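PDB 7MX5: Tol-Pal system protein TolB from Acinetobacter baumannii, which probably works in the periplasm as part of the Tol-Pal system, which helps the outer membrane invaginate during cell division and keeps that membrane intact. Local coordinates for residues N26-Y29 with P30-T34; K77-D81 with G82-H86; V208-F212 with K213-G217; S310-G313 with K314-A317. One frame throughout, in Å; residues are numbered along the deposited sequence.

Interaction 1 (N26-Y29 with P30-T34); sequences NGLY and PIVET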
# COMPACT_ATOMS: atom_id res chain seq x y z
N ASN A 26 21.92 0.88 17.94
CA ASN A 26 21.93 2.15 17.23
C ASN A 26 20.58 2.84 17.23
O ASN A 26 20.43 3.89 16.59
CB ASN A 26 22.40 1.93 15.79
CG ASN A 26 23.28 3.05 15.28
OD1 ASN A 26 23.72 3.90 16.04
ND2 ASN A 26 23.53 3.05 13.98
N GLY A 27 19.59 2.29 17.92
CA GLY A 27 18.21 2.67 17.71
C GLY A 27 17.49 1.77 16.73
O GLY A 27 16.44 2.16 16.21
N LEU A 28 18.03 0.58 16.46
CA LEU A 28 17.50 -0.31 15.44
C LEU A 28 16.37 -1.17 15.97
O LEU A 28 15.29 -1.24 15.36
CB LEU A 28 18.63 -1.19 14.90
CG LEU A 28 18.47 -1.96 13.59
CD1 LEU A 28 17.77 -3.30 13.80
CD2 LEU A 28 17.73 -1.13 12.56
N TYR A 29 16.59 -1.84 17.10
CA TYR A 29 15.62 -2.81 17.58
C TYR A 29 14.26 -2.22 17.98
O TYR A 29 13.26 -2.93 17.82
CB TYR A 29 16.23 -3.63 18.74
CG TYR A 29 16.09 -3.04 20.13
CD1 TYR A 29 14.94 -3.25 20.88
CD2 TYR A 29 17.12 -2.31 20.70
CE1 TYR A 29 14.81 -2.73 22.16
CE2 TYR A 29 17.00 -1.78 21.97
CZ TYR A 29 15.85 -1.99 22.69
OH TYR A 29 15.74 -1.47 23.96
N PRO A 30 14.15 -0.98 18.48
CA PRO A 30 12.79 -0.44 18.69
C PRO A 30 11.99 -0.33 17.40
O PRO A 30 10.77 -0.52 17.42
CB PRO A 30 13.04 0.94 19.32
CG PRO A 30 14.43 0.91 19.82
CD PRO A 30 15.18 -0.07 18.99
N ILE A 31 12.65 -0.02 16.28
CA ILE A 31 11.96 -0.00 15.00
C ILE A 31 11.49 -1.40 14.63
O ILE A 31 10.37 -1.58 14.13
CB ILE A 31 12.88 0.59 13.91
CG1 ILE A 31 13.15 2.07 14.19
CG2 ILE A 31 12.27 0.41 12.53
CD1 ILE A 31 14.24 2.67 13.32
N VAL A 32 12.32 -2.42 14.87
CA VAL A 32 11.93 -3.79 14.58
C VAL A 32 10.78 -4.22 15.48
O VAL A 32 9.80 -4.83 15.01
CB VAL A 32 13.14 -4.73 14.73
CG1 VAL A 32 12.71 -6.18 14.54
CG2 VAL A 32 14.23 -4.36 13.73
N GLU A 33 10.86 -3.90 16.77
CA GLU A 33 9.77 -4.23 17.69
C GLU A 33 8.48 -3.51 17.30
O GLU A 33 7.39 -4.06 17.47
CB GLU A 33 10.18 -3.87 19.12
CG GLU A 33 9.10 -4.11 20.16
CD GLU A 33 9.51 -3.62 21.54
OE1 GLU A 33 10.67 -3.20 21.69
OE2 GLU A 33 8.67 -3.67 22.46
N THR A 34 8.59 -2.29 16.76
CA THR A 34 7.41 -1.57 16.32
C THR A 34 6.83 -2.18 15.05
O THR A 34 5.61 -2.28 14.89
CB THR A 34 7.74 -0.10 16.11
OG1 THR A 34 8.39 0.42 17.27
CG2 THR A 34 6.47 0.70 15.84
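Tyr29 and Pro30 meet at the first turn of helix 29-37, in the amino-terminal domain of TolB, where the chain after Asn26 runs into the helix. The proline lies over one face of the tyrosine ring in a CH-pi contact: Pro30 CD stands 3.5 Å from the ring centroid, 22° off the normal and displaced toward the rim. What brings the ring back over its own successor is the first torsion of Tyr29, chi1 88°, which sets CG between the backbone N and the carbonyl carbon. Ile31 reaches the loop with CD1, 3.7 Å from Gly27 O. Leu28 and Val32, one turn apart, touch through CD1 and CG2.

Backbone bonds set this spacing. Leu28 O accepts from Val32 N at 3.2 Å, and Ile31 N adds a weak, bent bond to the same oxygen. A straighter bond, 169° at the hydrogen, joins Glu33 N to Tyr29 O. Gly27 has a positive phi, which turns the loop just ahead of these residues, and Asp25 accepts from Gly27 N with weaker bonds from Leu28 N and Tyr29 N. Beyond the turn, Leu28, Ile31 and Val32 pack on helix 110-126, while Tyr29, Val32 and Glu33 reach Ile19 of strand 16-19. Glu33 keeps its chain extended and bonds Ser46 OG through OE1. One turn on from Pro30, Thr34 grips Pro30 O twice, its OG1, at 2.6 Å, and its N arriving from opposite faces of the carbonyl plane.

Interaction 2 (K77-D81 with G82-H86); sequences KQTAD and GFEVH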
# COMPACT_ATOMS: atom_id res chain seq x y z
N LYS A 77 27.69 -3.49 15.19
CA LYS A 77 29.09 -3.09 15.15
C LYS A 77 29.26 -2.01 14.10
O LYS A 77 28.84 -2.18 12.95
CB LYS A 77 30.00 -4.29 14.84
CG LYS A 77 30.13 -5.28 15.98
CD LYS A 77 31.29 -4.93 16.90
CE LYS A 77 31.58 -6.05 17.88
NZ LYS A 77 32.81 -5.79 18.67
N GLN A 78 29.88 -0.90 14.49
CA GLN A 78 30.06 0.22 13.58
C GLN A 78 31.12 -0.10 12.53
O GLN A 78 32.13 -0.75 12.82
CB GLN A 78 30.45 1.48 14.36
CG GLN A 78 30.12 2.78 13.66
CD GLN A 78 28.68 3.22 13.88
OE1 GLN A 78 27.96 2.63 14.69
NE2 GLN A 78 28.26 4.25 13.16
N THR A 79 30.89 0.36 11.31
CA THR A 79 31.83 0.21 10.20
C THR A 79 32.24 1.58 9.68
O THR A 79 31.77 2.62 10.16
CB THR A 79 31.22 -0.64 9.08
OG1 THR A 79 29.84 -0.28 8.90
CG2 THR A 79 31.31 -2.12 9.42
N ALA A 80 33.14 1.57 8.69
CA ALA A 80 33.61 2.83 8.11
C ALA A 80 32.46 3.59 7.45
O ALA A 80 32.29 4.79 7.68
CB ALA A 80 34.73 2.55 7.10
N ASP A 81 31.68 2.90 6.62
CA ASP A 81 30.50 3.53 6.02
C ASP A 81 29.46 3.85 7.09
O ASP A 81 29.15 5.02 7.34
CB ASP A 81 29.91 2.61 4.95
CG ASP A 81 30.94 1.72 4.30
OD1 ASP A 81 31.89 1.29 5.00
OD2 ASP A 81 30.81 1.44 3.09
N GLY A 82 28.92 2.82 7.74
CA GLY A 82 27.94 3.01 8.78
C GLY A 82 28.05 2.00 9.90
O GLY A 82 28.90 2.14 10.78
N PHE A 83 27.20 0.98 9.88
CA PHE A 83 27.22 -0.03 10.92
C PHE A 83 26.71 -1.35 10.36
O PHE A 83 26.03 -1.40 9.33
CB PHE A 83 26.38 0.39 12.13
CG PHE A 83 24.90 0.43 11.87
CD1 PHE A 83 24.32 1.55 11.29
CD2 PHE A 83 24.09 -0.64 12.21
CE1 PHE A 83 22.96 1.59 11.05
CE2 PHE A 83 22.73 -0.60 11.97
CZ PHE A 83 22.16 0.51 11.39
N GLU A 84 27.07 -2.43 11.05
CA GLU A 84 26.62 -3.77 10.73
C GLU A 84 25.62 -4.23 11.79
O GLU A 84 25.75 -3.89 12.97
CB GLU A 84 27.80 -4.75 10.68
CG GLU A 84 28.20 -5.17 9.28
CD GLU A 84 29.51 -5.93 9.27
OE1 GLU A 84 29.83 -6.59 10.28
OE2 GLU A 84 30.22 -5.88 8.24
N VAL A 85 24.63 -5.01 11.36
CA VAL A 85 23.68 -5.63 12.28
C VAL A 85 23.71 -7.13 12.04
O VAL A 85 23.43 -7.60 10.93
CB VAL A 85 22.26 -5.06 12.12
CG1 VAL A 85 21.83 -5.01 10.66
CG2 VAL A 85 21.27 -5.87 12.95
N HIS A 86 24.08 -7.88 13.07
CA HIS A 86 24.03 -9.34 13.06
C HIS A 86 22.84 -9.75 13.92
O HIS A 86 22.88 -9.58 15.15
CB HIS A 86 25.33 -9.93 13.58
CG HIS A 86 25.39 -11.43 13.49
ND1 HIS A 86 26.31 -12.18 14.20
CD2 HIS A 86 24.65 -12.31 12.78
CE1 HIS A 86 26.13 -13.46 13.93
NE2 HIS A 86 25.13 -13.56 13.07
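Lys77 pairs with Glu84 and Gln78 with Phe83 at the end of a beta hairpin, strands 70-78 and 83-91, in the mixed sheet of the amino-terminal domain. The backbone bonds come first. Lys77 and Glu84 form an antiparallel hydrogen-bonded pair: Lys77 N gives to Glu84 O at 3.0 Å, and Glu84 N returns to Lys77 O at 2.6 Å, almost straight at 171°. Gln78 and Phe83 are the non-hydrogen-bonded pair beyond them. Where the strands give way to the turn, Thr79 N bonds Gly82 O at 2.7 Å, coming from above the carbonyl plane.

Side-chain hydrogen bonding is slighter. Thr79 OG1 takes a weak bond from Gly82 N at 3.4 Å, between residues of the turn itself.

The remaining contacts are van der Waals packing of side chains. Gln78 folds back at chi2 (84°), bringing its CG to 3.2 Å from Gly82 O. OE1 of Gln78 lies 3.8 Å from Phe83 CB, with the amide and ring planes 31° apart, and the ring itself runs on to Val105 of strand 96-105 and to Asn26. Thr79 CG2 and Glu84 OE2 come within 4.1 Å, the two side chains crossing at about a right angle.

The turn therefore depends chiefly on main-chain bonds: the threonine hydroxyl adds a weak bond, and Phe83 is one of the residues joining the hairpin to strand 96-105.

Interaction 3 (V208-F212 with K213-G217); sequences VITSF and KGLNG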
# COMPACT_ATOMS: atom_id res chain seq x y z
N VAL A 208 5.13 15.14 -19.75
CA VAL A 208 3.69 15.11 -19.96
C VAL A 208 3.34 13.88 -20.77
O VAL A 208 3.78 13.72 -21.91
CB VAL A 208 3.19 16.39 -20.65
CG1 VAL A 208 1.77 16.19 -21.16
CG2 VAL A 208 3.25 17.55 -19.70
N ILE A 209 2.53 12.99 -20.18
CA ILE A 209 2.07 11.82 -20.91
C ILE A 209 0.92 12.19 -21.83
O ILE A 209 0.96 11.91 -23.04
CB ILE A 209 1.67 10.71 -19.92
CG1 ILE A 209 2.92 10.06 -19.31
CG2 ILE A 209 0.84 9.67 -20.61
CD1 ILE A 209 3.85 9.45 -20.33
N THR A 210 -0.12 12.83 -21.29
CA THR A 210 -1.23 13.32 -22.10
C THR A 210 -1.85 14.52 -21.41
O THR A 210 -1.70 14.72 -20.20
CB THR A 210 -2.29 12.23 -22.33
OG1 THR A 210 -3.20 12.65 -23.35
CG2 THR A 210 -3.06 11.95 -21.05
N SER A 211 -2.56 15.33 -22.20
CA SER A 211 -3.19 16.55 -21.70
C SER A 211 -4.18 17.12 -22.71
O SER A 211 -3.79 17.53 -23.80
CB SER A 211 -2.13 17.60 -21.37
OG SER A 211 -2.69 18.69 -20.67
N PHE A 212 -5.46 17.15 -22.35
CA PHE A 212 -6.48 17.75 -23.20
C PHE A 212 -7.66 18.17 -22.33
O PHE A 212 -7.57 18.20 -21.10
CB PHE A 212 -6.90 16.79 -24.33
CG PHE A 212 -7.13 15.38 -23.88
CD1 PHE A 212 -8.36 14.99 -23.38
CD2 PHE A 212 -6.11 14.44 -23.96
CE1 PHE A 212 -8.57 13.69 -22.97
CE2 PHE A 212 -6.32 13.14 -23.55
CZ PHE A 212 -7.55 12.76 -23.06
N LYS A 213 -8.78 18.50 -22.98
CA LYS A 213 -9.90 19.12 -22.30
C LYS A 213 -10.74 18.11 -21.52
O LYS A 213 -11.26 18.43 -20.45
CB LYS A 213 -10.77 19.87 -23.31
CG LYS A 213 -10.78 19.23 -24.69
CD LYS A 213 -11.63 20.01 -25.67
CE LYS A 213 -11.10 19.88 -27.09
NZ LYS A 213 -12.19 19.89 -28.10
N GLY A 214 -10.90 16.90 -22.05
CA GLY A 214 -11.76 15.91 -21.44
C GLY A 214 -11.07 14.93 -20.52
O GLY A 214 -11.71 13.96 -20.09
N LEU A 215 -9.80 15.14 -20.19
CA LEU A 215 -9.06 14.19 -19.37
C LEU A 215 -9.61 14.16 -17.95
O LEU A 215 -9.58 15.18 -17.25
CB LEU A 215 -7.58 14.55 -19.37
CG LEU A 215 -6.65 13.62 -18.58
CD1 LEU A 215 -6.69 12.21 -19.15
CD2 LEU A 215 -5.23 14.16 -18.58
N ASN A 216 -10.11 13.00 -17.53
CA ASN A 216 -10.51 12.80 -16.15
C ASN A 216 -9.35 12.33 -15.28
O ASN A 216 -9.22 12.76 -14.13
CB ASN A 216 -11.66 11.79 -16.07
CG ASN A 216 -12.98 12.36 -16.56
OD1 ASN A 216 -13.23 12.40 -17.77
ND2 ASN A 216 -13.82 12.79 -15.63
N GLY A 217 -8.51 11.45 -15.82
CA GLY A 217 -7.34 10.99 -15.10
C GLY A 217 -7.35 9.51 -14.77
O GLY A 217 -7.60 8.67 -15.65
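Phe212 and Leu215 meet across the connection between strands 206-211 and 215-221, which belong to neighbouring four-stranded sheets of the beta-propeller. Each is an outermost strand of its own sheet, making this a crossing from one blade to the next.

Aromatic contact leads. Leu215 CB sits over one face of the Phe212 ring, 4.1 Å from the centroid and 22° off the normal, and the two side chains cross at about a right angle. With chi1 at 45°, Phe212 has its CG flanked by both main-chain neighbours of CA, directing the ring into the bend formed by the residues that follow. There the backbone passes along the ring: Gly214 N lies at its edge, 3.4 Å from Phe212 CD1, and Leu215 N is as near to CE1.

Aliphatic contact extends the patch. The Leu215 methyls reach back to the preceding strand, CD2 standing 4.0 Å from Thr210 CG2 and 3.9 Å from Thr210 O, while CD1 is 4.0 Å from Phe212 CZ. Phe230 of strand 227-232 touches both Phe212 and Leu215, and Ile196 lies against Leu215 from the blade before.

Polar pairing is found beyond this apolar cluster. Ser211 OG bonds Pro194 O, Asn216 OD1 bonds Ser233 OG, and classic beta bulges occur on both sides, Ile209 and Thr210 facing Ile196, Asn216 and Gly217 facing Thr231. With no hydrogen bond linking 208-212 to 213-217, the mutual contact of these residues is one of packing, while the backbone bonds here run to partners within each blade.

Interaction 4 (S310-G313 with K314-A317); sequences SADG and KKIA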
# COMPACT_ATOMS: atom_id res chain seq x y z
N SER A 310 -4.95 -7.45 -6.43
CA SER A 310 -3.80 -7.89 -5.66
C SER A 310 -2.69 -8.34 -6.60
O SER A 310 -2.94 -8.76 -7.74
CB SER A 310 -4.19 -9.02 -4.71
OG SER A 310 -4.55 -10.19 -5.43
N ALA A 311 -1.44 -8.24 -6.12
CA ALA A 311 -0.30 -8.59 -6.95
C ALA A 311 -0.37 -10.05 -7.41
O ALA A 311 0.03 -10.37 -8.53
CB ALA A 311 1.00 -8.32 -6.20
N ASP A 312 -0.87 -10.93 -6.54
CA ASP A 312 -1.02 -12.33 -6.92
C ASP A 312 -2.11 -12.52 -7.98
O ASP A 312 -2.05 -13.47 -8.77
CB ASP A 312 -1.32 -13.18 -5.69
CG ASP A 312 -2.57 -12.72 -4.95
OD1 ASP A 312 -3.67 -12.74 -5.55
OD2 ASP A 312 -2.46 -12.35 -3.76
N GLY A 313 -3.10 -11.63 -8.00
CA GLY A 313 -4.15 -11.70 -9.00
C GLY A 313 -5.37 -12.51 -8.61
O GLY A 313 -6.16 -12.85 -9.49
N LYS A 314 -5.54 -12.83 -7.33
CA LYS A 314 -6.68 -13.61 -6.88
C LYS A 314 -7.64 -12.82 -5.99
O LYS A 314 -8.65 -13.37 -5.54
CB LYS A 314 -6.21 -14.86 -6.12
CG LYS A 314 -4.87 -15.40 -6.58
CD LYS A 314 -4.88 -16.92 -6.66
CE LYS A 314 -3.59 -17.45 -7.28
NZ LYS A 314 -3.21 -16.69 -8.50
N LYS A 315 -7.36 -11.54 -5.72
CA LYS A 315 -8.18 -10.74 -4.83
C LYS A 315 -8.48 -9.38 -5.46
O LYS A 315 -7.72 -8.89 -6.30
CB LYS A 315 -7.51 -10.53 -3.46
CG LYS A 315 -7.02 -11.81 -2.81
CD LYS A 315 -8.12 -12.46 -1.98
CE LYS A 315 -7.58 -13.61 -1.14
NZ LYS A 315 -8.59 -14.70 -0.99
N ILE A 316 -9.59 -8.79 -5.03
CA ILE A 316 -10.02 -7.47 -5.48
C ILE A 316 -10.40 -6.66 -4.25
O ILE A 316 -11.29 -7.05 -3.49
CB ILE A 316 -11.20 -7.54 -6.45
CG1 ILE A 316 -10.77 -8.13 -7.80
CG2 ILE A 316 -11.81 -6.15 -6.65
CD1 ILE A 316 -11.92 -8.32 -8.77
N ALA A 317 -9.73 -5.52 -4.06
CA ALA A 317 -10.13 -4.54 -3.06
C ALA A 317 -10.99 -3.49 -3.74
O ALA A 317 -10.59 -2.92 -4.76
CB ALA A 317 -8.92 -3.89 -2.39
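Asp312 OD1 is gripped by two donors at the tight turn of the beta hairpin between strands 304-309 and 315-320 of a propeller blade. Lys314 N reaches it at 2.6 Å, nearly along the C-O axis, and Ser310 OG gives it a second bond of 2.7 Å from above the carboxylate plane. A chi1 of 58° bends the aspartate back over its own turn.

Ser310 works in both directions. Its OG, donating to Asp312, also accepts from Lys315 N at 3.1 Å, with 137° at the hydrogen; its backbone N bonds Lys315 O at 3.1 Å and much straighter, 167°. Gly313, with positive phi, turns the chain between these ends.

Lys314 lays CG against the carboxylate, 3.1 Å from Asp312 OD1, and curls so that NZ makes a weak bond to Asp312 O. Lys315 leads elsewhere, its NZ in a salt bridge with Asp333, while Ser310 and Lys315 both pack on Phe353 of the next sheet. A chain of hydrogen bonds from Lys315 N through Ser310 OG to Asp312 OD1 thus helps close the turn, along with the backbone bond from Ser310 N, and the two donors would probably favour a charged aspartate.

Only interactions 1 and 2 touch. They share the amino-terminal domain, with centres about 15 Å apart, and Asn26 ND2 packs 3.2 Å from Phe83 CD1, joining the loop before helix 29-37 to the end of the hairpin. Interactions 3 and 4 belong to the propeller. Their centres are about 28 Å apart and their nearest atoms about 16 Å; 208-217 passes between two blades, whereas 310-317 turns between adjacent strands within one. Between the two domains the gaps are wide: the centres of interactions 2 and 3 lie about 49 Å apart, and interactions 1 and 4 still have about 22 Å between nearest atoms. Interaction 1 lies on the opposite side of the chain's centre from both propeller contacts.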